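Local coordinates for sylvaticin (Pythium sylvaticum, PDB 2POS), which is a secreted alpha-elicitin-like protein that, as in related elicitins, probably binds sterols or similar lipids in an apolar core and may trigger plant defence responses, at residues 61-65 with 66-70; 80-83 with 84-88. All blocks are in the same frame, centred on the assembly; numbering follows the deposited sequence.

Both contacts are local: each follows one continuous run of chain, and their centres lie 9 Å apart. Contact 1 comes first, where helix 54-64 gives way to the loop leading to strand 73-75. The two-stranded antiparallel sheet 73-75/78-80 follows, and contact 2 opens helix 82-92 directly after it. The end of one helix thus lies against the start of another. Ile63 packs on Val82 and Val86, Pro68 touches Val82, and Asp70 OD1 sits 2.8 Å from Asn81 ND2, a probable hydrogen bond. Disulfides Cys7-Cys71 and Cys51-Cys93 add covalent ties to this small elicitin fold.

Contact 1 of 2, residues 61-65 with 66-70; sequences DAIKA and LNPND
Leu66 turns its CG beside its own backbone N (chi1 -47°), which lays the branch back over the carbonyls of the preceding helical turn: CG lies 3.3 Å from Ala62 O, and CB the same distance from Ile63 O. Farther along the branch, Leu66 CD1 comes within 4.4 Å of Ile63 CG2. Ile63 O accepts from Leu66 N at 3.0 Å, while Pro68 brings its ring carbon CD up to the same oxygen at 3.3 Å. One residue on, Asn67 N donates to Lys64 O over 2.9 Å and closes a type I beta turn from Lys64 to Asn67. Asn67 itself adopts positive phi (53°), the first residue to leave helical geometry, and Pro68 then leads the chain away. A water donates both to Lys64 O, at 3.1 Å, and to Asn67 OD1, at 2.7 Å, tying that side chain to the turn. Beyond the turn, Lys14 NZ binds Asn67 O. At this helix end, then, Ile63 O is satisfied by Leu66 N, and Lys64 O by Asn67 N and the water; the carbons of Leu66 and Pro68 merely pack over these oxygens.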
ATOM      1  N   ASP A  61       6.152  -3.259   5.464  1.00 14.30           N
ATOM      2  CA  ASP A  61       7.605  -3.392   5.389  1.00 15.28           C
ATOM      3  C   ASP A  61       8.043  -4.070   4.086  1.00 14.60           C
ATOM      4  O   ASP A  61       9.067  -3.698   3.502  1.00 14.62           O
ATOM      5  CB  ASP A  61       8.155  -4.136   6.614  1.00 16.06           C
ATOM      6  CG  ASP A  61       8.065  -3.313   7.891  1.00 20.71           C
ATOM      7  OD1 ASP A  61       7.748  -2.107   7.816  1.00 25.67           O
ATOM      8  OD2 ASP A  61       8.307  -3.874   8.979  1.00 25.97           O
ATOM      9  N   ALA A  62       7.265  -5.051   3.625  1.00 14.10           N
ATOM     10  CA  ALA A  62       7.551  -5.731   2.356  1.00 13.76           C
ATOM     11  C   ALA A  62       7.414  -4.782   1.156  1.00 13.64           C
ATOM     12  O   ALA A  62       8.171  -4.890   0.185  1.00 14.15           O
ATOM     13  CB  ALA A  62       6.659  -6.951   2.186  1.00 13.79           C
ATOM     14  N   ILE A  63       6.465  -3.848   1.229  1.00 13.07           N
ATOM     15  CA  ILE A  63       6.330  -2.825   0.185  1.00 13.00           C
ATOM     16  C   ILE A  63       7.504  -1.845   0.233  1.00 13.47           C
ATOM     17  O   ILE A  63       8.048  -1.468  -0.809  1.00 13.84           O
ATOM     18  CB  ILE A  63       4.965  -2.074   0.254  1.00 13.12           C
ATOM     19  CG1 ILE A  63       3.811  -3.074   0.125  1.00 12.42           C
ATOM     20  CG2 ILE A  63       4.869  -1.047  -0.870  1.00 12.66           C
ATOM     21  CD1 ILE A  63       2.435  -2.563   0.584  1.00 13.31           C
ATOM     22  N   LYS A  64       7.899  -1.437   1.435  1.00 14.23           N
ATOM     23  CA  LYS A  64       9.066  -0.570   1.579  1.00 15.11           C
ATOM     24  C   LYS A  64      10.286  -1.175   0.889  1.00 15.42           C
ATOM     25  O   LYS A  64      11.042  -0.467   0.225  1.00 15.84           O
ATOM     26  CB  LYS A  64       9.386  -0.318   3.048  1.00 15.54           C
ATOM     27  CG  LYS A  64       8.485   0.680   3.710  1.00 17.14           C
ATOM     28  CD  LYS A  64       8.911   0.873   5.151  1.00 19.58           C
ATOM     29  CE  LYS A  64       8.035   1.891   5.831  1.00 22.74           C
ATOM     30  NZ  LYS A  64       8.383   1.994   7.270  1.00 25.72           N
ATOM     31  N   ALA A  65      10.460  -2.488   1.052  1.00 15.94           N
ATOM     32  CA  ALA A  65      11.599  -3.228   0.490  1.00 15.89           C
ATOM     33  C   ALA A  65      11.648  -3.227  -1.047  1.00 16.07           C
ATOM     34  O   ALA A  65      12.698  -3.501  -1.646  1.00 16.68           O
ATOM     35  CB  ALA A  65      11.605  -4.667   1.027  1.00 15.92           C
ATOM     36  N   LEU A  66      10.514  -2.918  -1.676  1.00 15.66           N
ATOM     37  CA  LEU A  66      10.431  -2.800  -3.135  1.00 15.43           C
ATOM     38  C   LEU A  66      10.921  -1.449  -3.637  1.00 15.14           C
ATOM     39  O   LEU A  66      10.995  -1.220  -4.841  1.00 14.93           O
ATOM     40  CB  LEU A  66       8.989  -2.977  -3.609  1.00 15.80           C
ATOM     41  CG  LEU A  66       8.179  -4.147  -3.063  1.00 17.18           C
ATOM     42  CD1 LEU A  66       6.742  -3.975  -3.511  1.00 18.91           C
ATOM     43  CD2 LEU A  66       8.751  -5.471  -3.535  1.00 19.42           C
ATOM     44  N   ASN A  67      11.230  -0.551  -2.709  1.00 14.91           N
ATOM     45  CA  ASN A  67      11.666   0.806  -3.050  1.00 15.02           C
ATOM     46  C   ASN A  67      10.714   1.540  -3.993  1.00 14.53           C
ATOM     47  O   ASN A  67      11.119   1.945  -5.086  1.00 14.83           O
ATOM     48  CB  ASN A  67      13.093   0.786  -3.597  1.00 14.68           C
ATOM     49  CG  ASN A  67      14.082   0.305  -2.569  1.00 17.10           C
ATOM     50  OD1 ASN A  67      14.048   0.741  -1.415  1.00 19.77           O
ATOM     51  ND2 ASN A  67      14.951  -0.619  -2.963  1.00 18.18           N
ATOM     52  N   PRO A  68       9.450   1.728  -3.565  1.00 14.37           N
ATOM     53  CA  PRO A  68       8.475   2.435  -4.391  1.00 14.39           C
ATOM     54  C   PRO A  68       8.895   3.886  -4.589  1.00 14.60           C
ATOM     55  O   PRO A  68       9.461   4.493  -3.677  1.00 14.71           O
ATOM     56  CB  PRO A  68       7.194   2.369  -3.553  1.00 14.29           C
ATOM     57  CG  PRO A  68       7.657   2.186  -2.158  1.00 14.34           C
ATOM     58  CD  PRO A  68       8.874   1.325  -2.269  1.00 14.41           C
ATOM     59  N   ASN A  69       8.626   4.421  -5.777  1.00 14.50           N
ATOM     60  CA  ASN A  69       8.965   5.801  -6.098  1.00 14.93           C
ATOM     61  C   ASN A  69       7.969   6.783  -5.501  1.00 14.29           C
ATOM     62  O   ASN A  69       6.843   6.424  -5.173  1.00 13.87           O
ATOM     63  CB  ASN A  69       9.069   5.986  -7.616  1.00 15.35           C
ATOM     64  CG  ASN A  69      10.330   5.368  -8.187  1.00 18.47           C
ATOM     65  OD1 ASN A  69      11.297   5.135  -7.470  1.00 21.54           O
ATOM     66  ND2 ASN A  69      10.322   5.099  -9.485  1.00 22.66           N
ATOM     67  N   ASP A  70       8.430   8.019  -5.340  1.00 14.39           N
ATOM     68  CA  ASP A  70       7.624   9.119  -4.866  1.00 14.34           C
ATOM     69  C   ASP A  70       6.914   9.714  -6.082  1.00 14.39           C
ATOM     70  O   ASP A  70       7.402  10.651  -6.719  1.00 14.83           O
ATOM     71  CB  ASP A  70       8.542  10.138  -4.188  1.00 14.06           C
ATOM     72  CG  ASP A  70       7.783  11.210  -3.413  1.00 14.17           C
ATOM     73  OD1 ASP A  70       6.539  11.236  -3.429  1.00 12.90           O
ATOM     74  OD2 ASP A  70       8.457  12.043  -2.773  1.00 16.92           O
TER
HETATM   75  O   HOH W   1      13.992  -0.456   1.021  1.00 40.66           O

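Contact 2 of 2, residues 80-83 with 84-88; sequences LNVK and KLVTE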
ATOM      1  N   LEU A  80      -2.860   6.942  -5.955  1.00 16.69           N
ATOM      2  CA  LEU A  80      -2.169   6.975  -4.676  1.00 16.30           C
ATOM      3  C   LEU A  80      -0.669   7.032  -4.878  1.00 15.25           C
ATOM      4  O   LEU A  80      -0.138   6.590  -5.896  1.00 15.32           O
ATOM      5  CB  LEU A  80      -2.531   5.767  -3.809  1.00 16.79           C
ATOM      6  CG  LEU A  80      -1.793   4.451  -4.105  1.00 17.54           C
ATOM      7  CD1 LEU A  80      -2.011   3.446  -2.985  1.00 20.44           C
ATOM      8  CD2 LEU A  80      -2.207   3.878  -5.456  1.00 20.57           C
ATOM      9  N   ASN A  81      -0.004   7.599  -3.886  1.00 13.92           N
ATOM     10  CA  ASN A  81       1.439   7.588  -3.803  1.00 12.66           C
ATOM     11  C   ASN A  81       1.828   6.472  -2.833  1.00 12.40           C
ATOM     12  O   ASN A  81       1.632   6.586  -1.627  1.00 11.99           O
ATOM     13  CB  ASN A  81       1.902   8.951  -3.297  1.00 12.39           C
ATOM     14  CG  ASN A  81       3.404   9.079  -3.228  1.00 12.36           C
ATOM     15  OD1 ASN A  81       4.106   8.146  -2.834  1.00 12.29           O
ATOM     16  ND2 ASN A  81       3.910  10.259  -3.587  1.00 12.57           N
ATOM     17  N   VAL A  82       2.353   5.381  -3.384  1.00 12.48           N
ATOM     18  CA  VAL A  82       2.678   4.187  -2.594  1.00 12.67           C
ATOM     19  C   VAL A  82       3.776   4.457  -1.560  1.00 12.90           C
ATOM     20  O   VAL A  82       3.730   3.921  -0.454  1.00 12.59           O
ATOM     21  CB  VAL A  82       3.074   2.976  -3.492  1.00 13.40           C
ATOM     22  CG1 VAL A  82       3.500   1.789  -2.628  1.00 12.79           C
ATOM     23  CG2 VAL A  82       1.919   2.580  -4.387  1.00 14.15           C
ATOM     24  N   LYS A  83       4.759   5.281  -1.910  1.00 12.58           N
ATOM     25  CA  LYS A  83       5.822   5.619  -0.963  1.00 12.77           C
ATOM     26  C   LYS A  83       5.259   6.403   0.230  1.00 12.51           C
ATOM     27  O   LYS A  83       5.622   6.148   1.380  1.00 12.60           O
ATOM     28  CB  LYS A  83       6.954   6.385  -1.645  1.00 12.92           C
ATOM     29  CG  LYS A  83       8.221   6.454  -0.809  1.00 13.14           C
ATOM     30  CD  LYS A  83       9.337   7.184  -1.539  1.00 14.69           C
ATOM     31  CE  LYS A  83      10.559   7.293  -0.650  1.00 16.72           C
ATOM     32  NZ  LYS A  83      11.626   8.104  -1.312  1.00 19.67           N
ATOM     33  N   LYS A  84       4.363   7.347  -0.048  1.00 12.28           N
ATOM     34  CA  LYS A  84       3.658   8.066   1.014  1.00 12.33           C
ATOM     35  C   LYS A  84       2.915   7.086   1.916  1.00 12.51           C
ATOM     36  O   LYS A  84       3.061   7.119   3.139  1.00 12.23           O
ATOM     37  CB  LYS A  84       2.685   9.063   0.407  1.00 12.37           C
ATOM     38  CG  LYS A  84       1.837   9.823   1.424  1.00 13.85           C
ATOM     39  CD  LYS A  84       0.960  10.803   0.675  1.00 16.40           C
ATOM     40  CE  LYS A  84       0.168  11.681   1.608  1.00 19.76           C
ATOM     41  NZ  LYS A  84      -0.695  12.569   0.793  1.00 21.54           N
ATOM     42  N   LEU A  85       2.134   6.204   1.294  1.00 12.51           N
ATOM     43  CA  LEU A  85       1.335   5.233   2.028  1.00 13.54           C
ATOM     44  C   LEU A  85       2.189   4.471   3.025  1.00 12.91           C
ATOM     45  O   LEU A  85       1.869   4.406   4.224  1.00 12.87           O
ATOM     46  CB  LEU A  85       0.677   4.255   1.042  1.00 13.81           C
ATOM     47  CG  LEU A  85       0.115   2.950   1.630  1.00 15.70           C
ATOM     48  CD1 LEU A  85      -1.146   3.253   2.391  1.00 18.90           C
ATOM     49  CD2 LEU A  85      -0.131   1.911   0.528  1.00 16.17           C
ATOM     50  N   VAL A  86       3.286   3.902   2.541  1.00 12.93           N
ATOM     51  CA  VAL A  86       4.054   2.980   3.380  1.00 13.37           C
ATOM     52  C   VAL A  86       4.903   3.710   4.412  1.00 13.36           C
ATOM     53  O   VAL A  86       5.150   3.177   5.486  1.00 13.72           O
ATOM     54  CB  VAL A  86       4.896   1.950   2.565  1.00 13.66           C
ATOM     55  CG1 VAL A  86       3.986   1.118   1.691  1.00 14.21           C
ATOM     56  CG2 VAL A  86       5.986   2.632   1.738  1.00 14.79           C
ATOM     57  N   THR A  87       5.336   4.929   4.091  1.00 13.46           N
ATOM     58  CA  THR A  87       6.180   5.697   5.003  1.00 13.64           C
ATOM     59  C   THR A  87       5.342   6.236   6.159  1.00 14.08           C
ATOM     60  O   THR A  87       5.783   6.229   7.311  1.00 14.02           O
ATOM     61  CB  THR A  87       6.896   6.839   4.268  1.00 13.45           C
ATOM     62  OG1 THR A  87       7.666   6.298   3.188  1.00 14.00           O
ATOM     63  CG2 THR A  87       7.829   7.587   5.207  1.00 13.61           C
ATOM     64  N   GLU A  88       4.122   6.668   5.849  1.00 13.85           N
ATOM     65  CA  GLU A  88       3.245   7.256   6.855  1.00 14.25           C
ATOM     66  C   GLU A  88       2.435   6.242   7.658  1.00 14.30           C
ATOM     67  O   GLU A  88       1.821   6.607   8.667  1.00 14.17           O
ATOM     68  CB  GLU A  88       2.320   8.291   6.214  1.00 14.52           C
ATOM     69  CG  GLU A  88       3.073   9.525   5.717  1.00 15.45           C
ATOM     70  CD  GLU A  88       2.170  10.665   5.306  1.00 16.83           C
ATOM     71  OE1 GLU A  88       0.982  10.421   4.989  1.00 17.54           O
ATOM     72  OE2 GLU A  88       2.663  11.818   5.299  1.00 18.46           O
TER
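Lys83 O is gripped twice by one residue: Thr87 OG1 donates to it over 2.7 Å and Thr87 N over 3.0 Å, the two arriving from opposite faces of the carbonyl plane. Thr87 can do this because its OG1 lies beside its own backbone N (chi1 -57°), folding the hydroxyl back along the helix. The side chains of Lys83 and Thr87 run side by side in the same direction, with Lys83 CG 4.0 Å from Thr87 OG1.

Two residues before Lys83, Asn81 caps the helix. Its OD1 accepts from Lys84 N at 2.9 Å in a nearly straight bond (N-H...O 170°), the donor standing above the plane of the amide rather than in it. Having CG anti to the backbone N (chi1 -177°) carries the amide forward over the first turn, where it crosses the Lys84 side chain at about a right angle and rests against its CB. The other end of the amide is held too, since ND2 donates to Asp70 OD1 and to Glu2 O; together these bonds should fix the rotation of the cap. Lys84 extends outward to a salt bridge with Glu3.

On the inner side, Val82 and Val86 bring their CG1 methyls to 4.4 Å, and both lie on Ile63 of helix 54-64. Leu80 CD1 reaches Leu85 CD2 at 4.3 Å, carrying the apolar surface from the sheet into the helix. Backbone bonds Leu85 N to Asn81 O and Val86 N to Val82 O complete the turn. The whole is a strand-to-helix junction with an asparagine N-cap, starting an amphipathic helix: Val82 and Val86 face helix 54-64, Leu85 packs on Pro42, and Lys83, Lys84 and Thr87 form the more exposed, polar side, with Lys84 and Thr87 along Trp1.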